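Long-range contacts in 4-alpha-glucanotransferase (PDB 5B68), which belongs to the amylomaltase family of enzymes and combines an N-terminal beta-sandwich domain with a glucanotransferase part of the TIM-barrel clan: residues L139-H144 against L159-A164; L446-L451 against A495-L500; T21-A26 against V411-D416. All blocks are in the same frame, centred on the assembly; numbering follows the deposited sequence.

In the fold
Contacts 1 and 2 are largely buried and touch each other, their centres about 13 Å apart, whereas contact 3 is partly exposed and its centre lies 31 Å or more from both. Contact 1 is a strand pairing within the N-terminal beta sandwich, held by main-chain bonds and aliphatic packing. Contact 2 joins two helices of the TIM-barrel part through a two-bond salt bridge. Trp143 of contact 1 reaches Glu497 of contact 2, so the strand pair and the helix pair are joined by this bond as well as by packing on helix 487-500. Contact 3 joins residues 21-26, near the N-terminus, to residues 411-416; proline-aromatic packing dominates there, and the polar bonds across it are weak.

Contact 1 (L139-H144 against L159-A164); sequences LPLGWH and LIITPA
Gly142 and Ile161 face each other as an antiparallel hydrogen-bonded pair. Gly142 N gives its hydrogen to Ile161 O at 3.1 Å, and Ile161 N returns a bond to Gly142 O. His144 and Leu159 form the next such pair, with Trp143 and Ile160 between them as the non-hydrogen-bonded pair. Ile160 CG2 stands 4.0 Å from the centroid of the Trp143 six-membered ring, 10° off its normal, which makes a CH-pi contact over the face; Ile160 CD1 adds a 3.6 Å contact to Trp143 CZ3. On the face that carries His144, Leu159 and Ile161, Leu139 CD1 packs on Leu159 CD2 at 3.7 Å, the two side chains crossing at about a right angle. Leu141 CD2 lies against the Thr162-Pro163 peptide, 3.6 Å from Pro163 N, its side chain likewise crossing the proline ring. Ile161 CG1 comes to the edge of the imidazole, 3.7 Å from His144 CD2. That ring is positioned by a nearly linear bond (178°) from His144 NE2 to Pro140 O, 2.9 Å long and in the ring plane, while His144 ND1 is bonded to Glu104 N. With CG of Trp143 anti to its carbonyl carbon (chi1 -63°), the indole lies against helices 441-452 and 487-500, where NE1 is bonded to Glu497 OE2 and Arg444 makes a cation-pi contact. Strand 153-162 is in turn paired with strand 76-80. Because NE2 donates and ND1 faces a backbone N-H, the His144 imidazole is probably neutral, with its proton on NE2 and its rotation fixed from both nitrogens.

Contact 2 (L446-L451 against A495-L500); sequences LLRTVL and ALEAEL. With SO4 (sulfate ion), chain F.
Arg448 and Glu497 form a salt bridge in which the guanidinium presents its NE side to the carboxylate, one nitrogen to each oxygen. Arg448 NE reaches Glu497 OE1 at 2.8 Å, meeting it on the syn side but somewhat out of the carboxylate plane; Arg448 NH2 reaches the syn lone pair of Glu497 OE2 at 2.7 Å. Both oxygens lie close to the guanidinium plane, and the two flat groups are turned 29° from one another, so the pairing is slightly twisted. Three torsions bring the groups together: Arg448 starts with CG anti to the backbone N (chi1 -177°) and bends at chi3, while the Glu497 chain bends at chi2. Trp143 also holds OE2, which should further restrain the carboxylate and help keep it ionised. A sulfate ion, probably from the crystallisation liquor, adds a weak bond at 3.5 Å between Arg448 NH1 and its O3; Arg452 also binds this ion.

The carbon contacts are looser. Leu451 CD1 approaches the backbone of helix 487-500, 3.7 Å from Ala498 N, and sits 4.3 Å from Ala498 CB. Leu447 CB lies alongside Glu497 CB at 4.1 Å, and Leu500 CD1 borders Arg448 NH2.

The segment axes approach to 9.5 Å and run 32° apart in the same sense. The two helices precede the neighbouring parallel strands 456-459 and 504-507, and Leu447 and Leu451 also pack on Ile457: the arrangement of adjacent outer helices in a TIM barrel.

Contact 3 (T21-A26 against V411-D416); sequences TDYKGA and VGAPPD
Asp22 OD1 is gripped by two backbone N-H groups of its own loop while the CB of the same residue rests on the other segment. Ala26 N bonds to Asp22 OD1 at 2.6 Å, approaching from above the carboxylate plane, and Lys24 N adds a weak bond to the same oxygen. The carboxylate turns back over the loop because CG lies between the backbone N and the carbonyl carbon (chi1 65°). Asp22 CB, whose bond from CA points toward the other segment, is 3.7 Å from Pro415 O, the carbonyl that also receives a weak, strongly bent bond from Tyr23 N at 3.2 Å.

Asp22 to Gly25 form a type I beta turn, closed by Gly25 N bonding to Asp22 O, and Gly25 takes a positive phi. This turn lies between the short strands 19-21 and 27-29. Its partner is the loop that leaves strand 409-413, a member of a four-stranded antiparallel sheet, so the contact ties the N-terminal part of the chain to a segment almost 400 residues further on.

Tyr23 carries most of the packing. Pro414 CD sits over the centre of its ring, 4.0 Å from the centroid and 9° off the normal, a CH-pi contact. Ala413 CB approaches Tyr23 CE2 at 4.3 Å. Near the plane of the ring, at its edge, Asp416 OD1 lies 3.6 Å from Tyr23 CD2 and 3.1 Å from Tyr23 CB, its carboxylate turned 44° against the ring. Tyr482 of strand 481-484 packs on both Tyr23 and Pro414, extending the cluster toward the sheet. Lys24 bends at chi3 toward Asp416 O, but the weak bond from its NZ is doubtful because that carbonyl sits too close to the side chain; the Lys24 side chain also touches Gln420.

Contact 1 (L139-H144 against L159-A164)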
loop_
_atom_site.group_PDB
_atom_site.type_symbol
_atom_site.label_atom_id
_atom_site.label_comp_id
_atom_site.label_asym_id
_atom_site.label_seq_id
_atom_site.Cartn_x
_atom_site.Cartn_y
_atom_site.Cartn_z
ATOM N N LEU A 139 -24.246 15.001 -9.732
ATOM C CA LEU A 139 -24.179 14.346 -8.444
ATOM C C LEU A 139 -22.901 14.744 -7.703
ATOM O O LEU A 139 -21.873 14.936 -8.307
ATOM C CB LEU A 139 -24.229 12.831 -8.612
ATOM C CG LEU A 139 -25.435 12.233 -9.329
ATOM C CD1 LEU A 139 -25.320 10.730 -9.366
ATOM C CD2 LEU A 139 -26.735 12.630 -8.673
ATOM N N PRO A 140 -22.984 14.859 -6.391
ATOM C CA PRO A 140 -21.796 15.136 -5.579
ATOM C C PRO A 140 -20.905 13.912 -5.571
ATOM O O PRO A 140 -21.392 12.785 -5.783
ATOM C CB PRO A 140 -22.391 15.409 -4.174
ATOM C CG PRO A 140 -23.668 14.684 -4.144
ATOM C CD PRO A 140 -24.202 14.681 -5.542
ATOM N N LEU A 141 -19.669 14.125 -5.182
ATOM C CA LEU A 141 -18.743 13.023 -4.888
ATOM C C LEU A 141 -19.306 12.153 -3.810
ATOM O O LEU A 141 -20.013 12.645 -2.971
ATOM C CB LEU A 141 -17.403 13.593 -4.444
ATOM C CG LEU A 141 -16.654 14.459 -5.452
ATOM C CD1 LEU A 141 -15.292 14.837 -4.862
ATOM C CD2 LEU A 141 -16.398 13.754 -6.736
ATOM N N GLY A 142 -19.045 10.850 -3.870
ATOM C CA GLY A 142 -19.289 10.022 -2.699
ATOM C C GLY A 142 -19.961 8.728 -3.035
ATOM O O GLY A 142 -19.913 8.215 -4.177
ATOM N N TRP A 143 -20.509 8.156 -1.967
ATOM C CA TRP A 143 -20.957 6.785 -1.928
ATOM C C TRP A 143 -22.461 6.728 -1.877
ATOM O O TRP A 143 -23.049 6.763 -0.827
ATOM C CB TRP A 143 -20.345 6.091 -0.697
ATOM C CG TRP A 143 -18.890 6.050 -0.819
ATOM C CD1 TRP A 143 -18.011 7.002 -0.433
ATOM C CD2 TRP A 143 -18.130 5.040 -1.462
ATOM N NE1 TRP A 143 -16.741 6.641 -0.774
ATOM C CE2 TRP A 143 -16.789 5.434 -1.411
ATOM C CE3 TRP A 143 -18.450 3.832 -2.065
ATOM C CZ2 TRP A 143 -15.773 4.656 -1.935
ATOM C CZ3 TRP A 143 -17.446 3.068 -2.581
ATOM C CH2 TRP A 143 -16.122 3.481 -2.525
ATOM N N HIS A 144 -23.047 6.659 -3.061
ATOM C CA HIS A 144 -24.481 6.629 -3.272
ATOM C C HIS A 144 -24.999 5.235 -3.622
ATOM O O HIS A 144 -24.252 4.286 -3.637
ATOM C CB HIS A 144 -24.860 7.634 -4.351
ATOM C CG HIS A 144 -24.127 8.928 -4.238
ATOM N ND1 HIS A 144 -23.975 9.586 -3.044
ATOM C CD2 HIS A 144 -23.448 9.652 -5.151
ATOM C CE1 HIS A 144 -23.271 10.680 -3.234
ATOM N NE2 HIS A 144 -22.932 10.741 -4.503
ATOM N N LEU A 159 -23.471 3.312 -6.374
ATOM C CA LEU A 159 -23.259 4.344 -7.372
ATOM C C LEU A 159 -22.238 5.302 -6.789
ATOM O O LEU A 159 -22.541 6.038 -5.816
ATOM C CB LEU A 159 -24.555 5.121 -7.677
ATOM C CG LEU A 159 -24.424 6.306 -8.660
ATOM C CD1 LEU A 159 -23.856 5.931 -10.012
ATOM C CD2 LEU A 159 -25.737 7.042 -8.883
ATOM N N ILE A 160 -21.024 5.264 -7.330
ATOM C CA ILE A 160 -19.896 5.873 -6.698
ATOM C C ILE A 160 -19.368 6.938 -7.641
ATOM O O ILE A 160 -19.011 6.631 -8.766
ATOM C CB ILE A 160 -18.839 4.806 -6.439
ATOM C CG1 ILE A 160 -19.431 3.683 -5.531
ATOM C CG2 ILE A 160 -17.643 5.434 -5.757
ATOM C CD1 ILE A 160 -18.803 2.366 -5.788
ATOM N N ILE A 161 -19.313 8.148 -7.173
ATOM C CA ILE A 161 -18.967 9.287 -7.998
ATOM C C ILE A 161 -17.572 9.836 -7.565
ATOM O O ILE A 161 -17.321 10.146 -6.377
ATOM C CB ILE A 161 -20.040 10.365 -7.843
ATOM C CG1 ILE A 161 -21.452 9.820 -8.215
ATOM C CG2 ILE A 161 -19.690 11.567 -8.673
ATOM C CD1 ILE A 161 -21.572 9.299 -9.653
ATOM N N THR A 162 -16.667 9.902 -8.526
ATOM C CA THR A 162 -15.262 10.053 -8.225
ATOM C C THR A 162 -14.742 11.349 -8.846
ATOM O O THR A 162 -15.318 11.877 -9.797
ATOM C CB THR A 162 -14.474 8.875 -8.728
ATOM O OG1 THR A 162 -14.411 8.894 -10.148
ATOM C CG2 THR A 162 -15.003 7.522 -8.216
ATOM N N PRO A 163 -13.717 11.946 -8.219
ATOM C CA PRO A 163 -13.252 13.244 -8.750
ATOM C C PRO A 163 -12.399 13.141 -10.001
ATOM O O PRO A 163 -11.584 12.218 -10.153
ATOM C CB PRO A 163 -12.480 13.844 -7.567
ATOM C CG PRO A 163 -11.925 12.633 -6.898
ATOM C CD PRO A 163 -13.019 11.601 -6.964
ATOM N N ALA A 164 -12.542 14.124 -10.887
ATOM C CA ALA A 164 -11.707 14.176 -12.061
ATOM C C ALA A 164 -10.170 14.287 -11.728
ATOM O O ALA A 164 -9.376 13.667 -12.380
ATOM C CB ALA A 164 -12.168 15.327 -12.978
#

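Contact 2 (L446-L451 against A495-L500)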
loop_
_atom_site.group_PDB
_atom_site.type_symbol
_atom_site.label_atom_id
_atom_site.label_comp_id
_atom_site.label_asym_id
_atom_site.label_seq_id
_atom_site.Cartn_x
_atom_site.Cartn_y
_atom_site.Cartn_z
ATOM N N LEU A 446 -10.554 0.147 3.649
ATOM C CA LEU A 446 -9.117 0.119 3.933
ATOM C C LEU A 446 -8.490 1.499 3.597
ATOM O O LEU A 446 -7.726 2.064 4.413
ATOM C CB LEU A 446 -8.431 -1.040 3.302
ATOM C CG LEU A 446 -8.066 -0.985 1.832
ATOM C CD1 LEU A 446 -6.742 -0.279 1.540
ATOM C CD2 LEU A 446 -8.057 -2.364 1.307
ATOM N N LEU A 447 -8.902 2.089 2.468
ATOM C CA LEU A 447 -8.396 3.383 2.112
ATOM C C LEU A 447 -8.759 4.463 3.113
ATOM O O LEU A 447 -7.929 5.362 3.464
ATOM C CB LEU A 447 -8.840 3.803 0.695
ATOM C CG LEU A 447 -8.273 3.055 -0.484
ATOM C CD1 LEU A 447 -9.027 3.328 -1.794
ATOM C CD2 LEU A 447 -6.794 3.429 -0.622
ATOM N N ARG A 448 -10.029 4.491 3.509
ATOM C CA ARG A 448 -10.426 5.505 4.411
ATOM C C ARG A 448 -9.627 5.435 5.765
ATOM O O ARG A 448 -9.289 6.451 6.329
ATOM C CB ARG A 448 -11.922 5.379 4.694
ATOM C CG ARG A 448 -12.430 6.449 5.570
ATOM C CD ARG A 448 -13.893 6.629 5.412
ATOM N NE ARG A 448 -14.284 6.989 4.057
ATOM C CZ ARG A 448 -15.524 7.278 3.711
ATOM N NH1 ARG A 448 -16.486 7.245 4.633
ATOM N NH2 ARG A 448 -15.837 7.587 2.451
ATOM N N THR A 449 -9.350 4.243 6.255
ATOM C CA THR A 449 -8.547 4.083 7.468
ATOM C C THR A 449 -7.069 4.520 7.248
ATOM O O THR A 449 -6.523 5.294 8.046
ATOM C CB THR A 449 -8.647 2.685 7.999
ATOM O OG1 THR A 449 -10.026 2.439 8.352
ATOM C CG2 THR A 449 -7.771 2.523 9.224
ATOM N N VAL A 450 -6.499 4.129 6.130
ATOM C CA VAL A 450 -5.122 4.488 5.775
ATOM C C VAL A 450 -4.965 5.992 5.700
ATOM O O VAL A 450 -3.992 6.545 6.197
ATOM C CB VAL A 450 -4.578 3.771 4.497
ATOM C CG1 VAL A 450 -3.195 4.257 4.142
ATOM C CG2 VAL A 450 -4.545 2.288 4.669
ATOM N N LEU A 451 -5.945 6.664 5.120
ATOM C CA LEU A 451 -5.901 8.101 4.940
ATOM C C LEU A 451 -6.409 8.940 6.104
ATOM O O LEU A 451 -6.297 10.135 6.072
ATOM C CB LEU A 451 -6.676 8.484 3.683
ATOM C CG LEU A 451 -5.945 8.146 2.391
ATOM C CD1 LEU A 451 -6.919 7.845 1.280
ATOM C CD2 LEU A 451 -5.001 9.267 2.003
ATOM N N ALA A 495 -8.795 7.958 -5.818
ATOM C CA ALA A 495 -8.839 9.417 -5.959
ATOM C C ALA A 495 -9.934 10.038 -5.077
ATOM O O ALA A 495 -9.680 11.089 -4.436
ATOM C CB ALA A 495 -9.008 9.852 -7.400
ATOM N N LEU A 496 -11.067 9.358 -5.002
ATOM C CA LEU A 496 -12.171 9.818 -4.187
ATOM C C LEU A 496 -11.782 9.853 -2.718
ATOM O O LEU A 496 -11.943 10.894 -2.090
ATOM C CB LEU A 496 -13.410 8.974 -4.382
ATOM C CG LEU A 496 -14.635 9.231 -3.472
ATOM C CD1 LEU A 496 -15.138 10.652 -3.525
ATOM C CD2 LEU A 496 -15.720 8.240 -3.876
ATOM N N GLU A 497 -11.326 8.742 -2.191
ATOM C CA GLU A 497 -10.937 8.716 -0.786
ATOM C C GLU A 497 -9.820 9.722 -0.414
ATOM O O GLU A 497 -9.876 10.398 0.646
ATOM C CB GLU A 497 -10.672 7.313 -0.352
ATOM C CG GLU A 497 -11.934 6.461 -0.213
ATOM C CD GLU A 497 -12.912 7.016 0.775
ATOM O OE1 GLU A 497 -12.530 7.301 1.952
ATOM O OE2 GLU A 497 -14.107 7.178 0.390
ATOM N N ALA A 498 -8.803 9.817 -1.263
ATOM C CA ALA A 498 -7.781 10.830 -1.115
ATOM C C ALA A 498 -8.290 12.264 -1.203
ATOM O O ALA A 498 -7.903 13.116 -0.387
ATOM C CB ALA A 498 -6.597 10.569 -2.086
ATOM N N GLU A 499 -9.182 12.553 -2.143
ATOM C CA GLU A 499 -9.729 13.876 -2.264
ATOM C C GLU A 499 -10.517 14.233 -1.014
ATOM O O GLU A 499 -10.306 15.325 -0.488
ATOM C CB GLU A 499 -10.550 14.032 -3.524
ATOM C CG GLU A 499 -11.064 15.440 -3.752
ATOM C CD GLU A 499 -9.995 16.460 -4.146
ATOM O OE1 GLU A 499 -8.836 16.103 -4.256
ATOM O OE2 GLU A 499 -10.315 17.634 -4.327
ATOM N N LEU A 500 -11.293 13.305 -0.456
ATOM C CA LEU A 500 -12.111 13.582 0.776
ATOM C C LEU A 500 -11.181 13.836 2.000
ATOM O O LEU A 500 -11.515 14.624 2.917
ATOM C CB LEU A 500 -13.027 12.412 1.080
ATOM C CG LEU A 500 -14.140 12.045 0.097
ATOM C CD1 LEU A 500 -14.899 10.791 0.475
ATOM C CD2 LEU A 500 -15.071 13.249 -0.076
HETATM S S SO4 F . -16.269 8.798 8.532
HETATM O O1 SO4 F . -17.536 8.576 9.276
HETATM O O2 SO4 F . -16.485 9.721 7.408
HETATM O O3 SO4 F . -15.807 7.448 8.051
HETATM O O4 SO4 F . -15.352 9.506 9.417
#

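Contact 3 (T21-A26 against V411-D416)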
loop_
_atom_site.group_PDB
_atom_site.type_symbol
_atom_site.label_atom_id
_atom_site.label_comp_id
_atom_site.label_asym_id
_atom_site.label_seq_id
_atom_site.Cartn_x
_atom_site.Cartn_y
_atom_site.Cartn_z
ATOM N N THR A 21 3.666 -10.080 -22.310
ATOM C CA THR A 21 5.077 -9.899 -22.434
ATOM C C THR A 21 5.616 -9.836 -21.024
ATOM O O THR A 21 5.050 -9.190 -20.156
ATOM C CB THR A 21 5.425 -8.629 -23.196
ATOM O OG1 THR A 21 4.779 -8.666 -24.468
ATOM C CG2 THR A 21 6.917 -8.553 -23.400
ATOM N N ASP A 22 6.690 -10.561 -20.790
ATOM C CA ASP A 22 7.272 -10.606 -19.463
ATOM C C ASP A 22 8.105 -9.360 -19.170
ATOM O O ASP A 22 8.184 -8.439 -19.978
ATOM C CB ASP A 22 8.097 -11.873 -19.271
ATOM C CG ASP A 22 9.296 -11.927 -20.179
ATOM O OD1 ASP A 22 9.613 -10.898 -20.805
ATOM O OD2 ASP A 22 9.906 -13.000 -20.253
ATOM N N TYR A 23 8.675 -9.317 -17.977
ATOM C CA TYR A 23 9.498 -8.197 -17.570
ATOM C C TYR A 23 10.848 -8.153 -18.286
ATOM O O TYR A 23 11.592 -7.199 -18.149
ATOM C CB TYR A 23 9.644 -8.160 -16.053
ATOM C CG TYR A 23 8.467 -7.529 -15.343
ATOM C CD1 TYR A 23 7.401 -7.012 -16.044
ATOM C CD2 TYR A 23 8.428 -7.459 -13.968
ATOM C CE1 TYR A 23 6.339 -6.441 -15.397
ATOM C CE2 TYR A 23 7.363 -6.884 -13.315
ATOM C CZ TYR A 23 6.326 -6.379 -14.041
ATOM O OH TYR A 23 5.275 -5.806 -13.396
ATOM N N LYS A 24 11.170 -9.196 -19.033
ATOM C CA LYS A 24 12.358 -9.185 -19.871
ATOM C C LYS A 24 12.009 -9.048 -21.353
ATOM O O LYS A 24 12.859 -9.214 -22.208
ATOM C CB LYS A 24 13.215 -10.410 -19.618
ATOM C CG LYS A 24 12.688 -11.674 -20.249
ATOM C CD LYS A 24 13.370 -12.883 -19.655
ATOM C CE LYS A 24 13.297 -12.856 -18.146
ATOM N NZ LYS A 24 13.886 -14.076 -17.545
ATOM N N GLY A 25 10.746 -8.769 -21.646
ATOM C CA GLY A 25 10.322 -8.481 -23.003
ATOM C C GLY A 25 10.035 -9.643 -23.937
ATOM O O GLY A 25 9.907 -9.455 -25.142
ATOM N N ALA A 26 9.974 -10.844 -23.383
ATOM C CA ALA A 26 9.599 -12.060 -24.103
ATOM C C ALA A 26 8.075 -12.238 -24.308
ATOM O O ALA A 26 7.297 -11.833 -23.457
ATOM C CB ALA A 26 10.177 -13.255 -23.376
ATOM N N VAL A 411 -0.630 -13.662 -6.024
ATOM C CA VAL A 411 -0.083 -12.453 -6.712
ATOM C C VAL A 411 1.429 -12.459 -6.791
ATOM O O VAL A 411 2.096 -12.838 -5.853
ATOM C CB VAL A 411 -0.515 -11.140 -6.029
ATOM C CG1 VAL A 411 0.045 -9.925 -6.767
ATOM C CG2 VAL A 411 -2.009 -11.030 -5.990
ATOM N N GLY A 412 1.952 -11.994 -7.924
ATOM C CA GLY A 412 3.404 -11.892 -8.044
ATOM C C GLY A 412 3.838 -11.101 -9.234
ATOM O O GLY A 412 3.225 -10.086 -9.576
ATOM N N ALA A 413 4.900 -11.570 -9.867
ATOM C CA ALA A 413 5.523 -10.845 -10.962
ATOM C C ALA A 413 6.125 -11.827 -11.997
ATOM O O ALA A 413 6.614 -12.884 -11.643
ATOM C CB ALA A 413 6.572 -9.959 -10.381
ATOM N N PRO A 414 5.988 -11.527 -13.304
ATOM C CA PRO A 414 6.478 -12.519 -14.248
ATOM C C PRO A 414 8.019 -12.448 -14.242
ATOM O O PRO A 414 8.580 -11.453 -13.734
ATOM C CB PRO A 414 5.939 -12.067 -15.609
ATOM C CG PRO A 414 5.633 -10.614 -15.434
ATOM C CD PRO A 414 5.379 -10.366 -13.957
ATOM N N PRO A 415 8.646 -13.382 -14.923
ATOM C CA PRO A 415 10.096 -13.497 -14.930
ATOM C C PRO A 415 10.755 -12.241 -15.468
ATOM O O PRO A 415 10.220 -11.519 -16.287
ATOM C CB PRO A 415 10.333 -14.683 -15.849
ATOM C CG PRO A 415 9.144 -15.538 -15.636
ATOM C CD PRO A 415 7.994 -14.617 -15.368
ATOM N N ASP A 416 11.937 -12.004 -14.929
ATOM C CA ASP A 416 12.648 -10.745 -14.903
ATOM C C ASP A 416 14.017 -11.014 -15.460
ATOM O O ASP A 416 14.410 -12.169 -15.563
ATOM C CB ASP A 416 12.862 -10.367 -13.446
ATOM C CG ASP A 416 12.439 -8.981 -13.133
ATOM O OD1 ASP A 416 11.964 -8.280 -14.041
ATOM O OD2 ASP A 416 12.589 -8.588 -11.966
#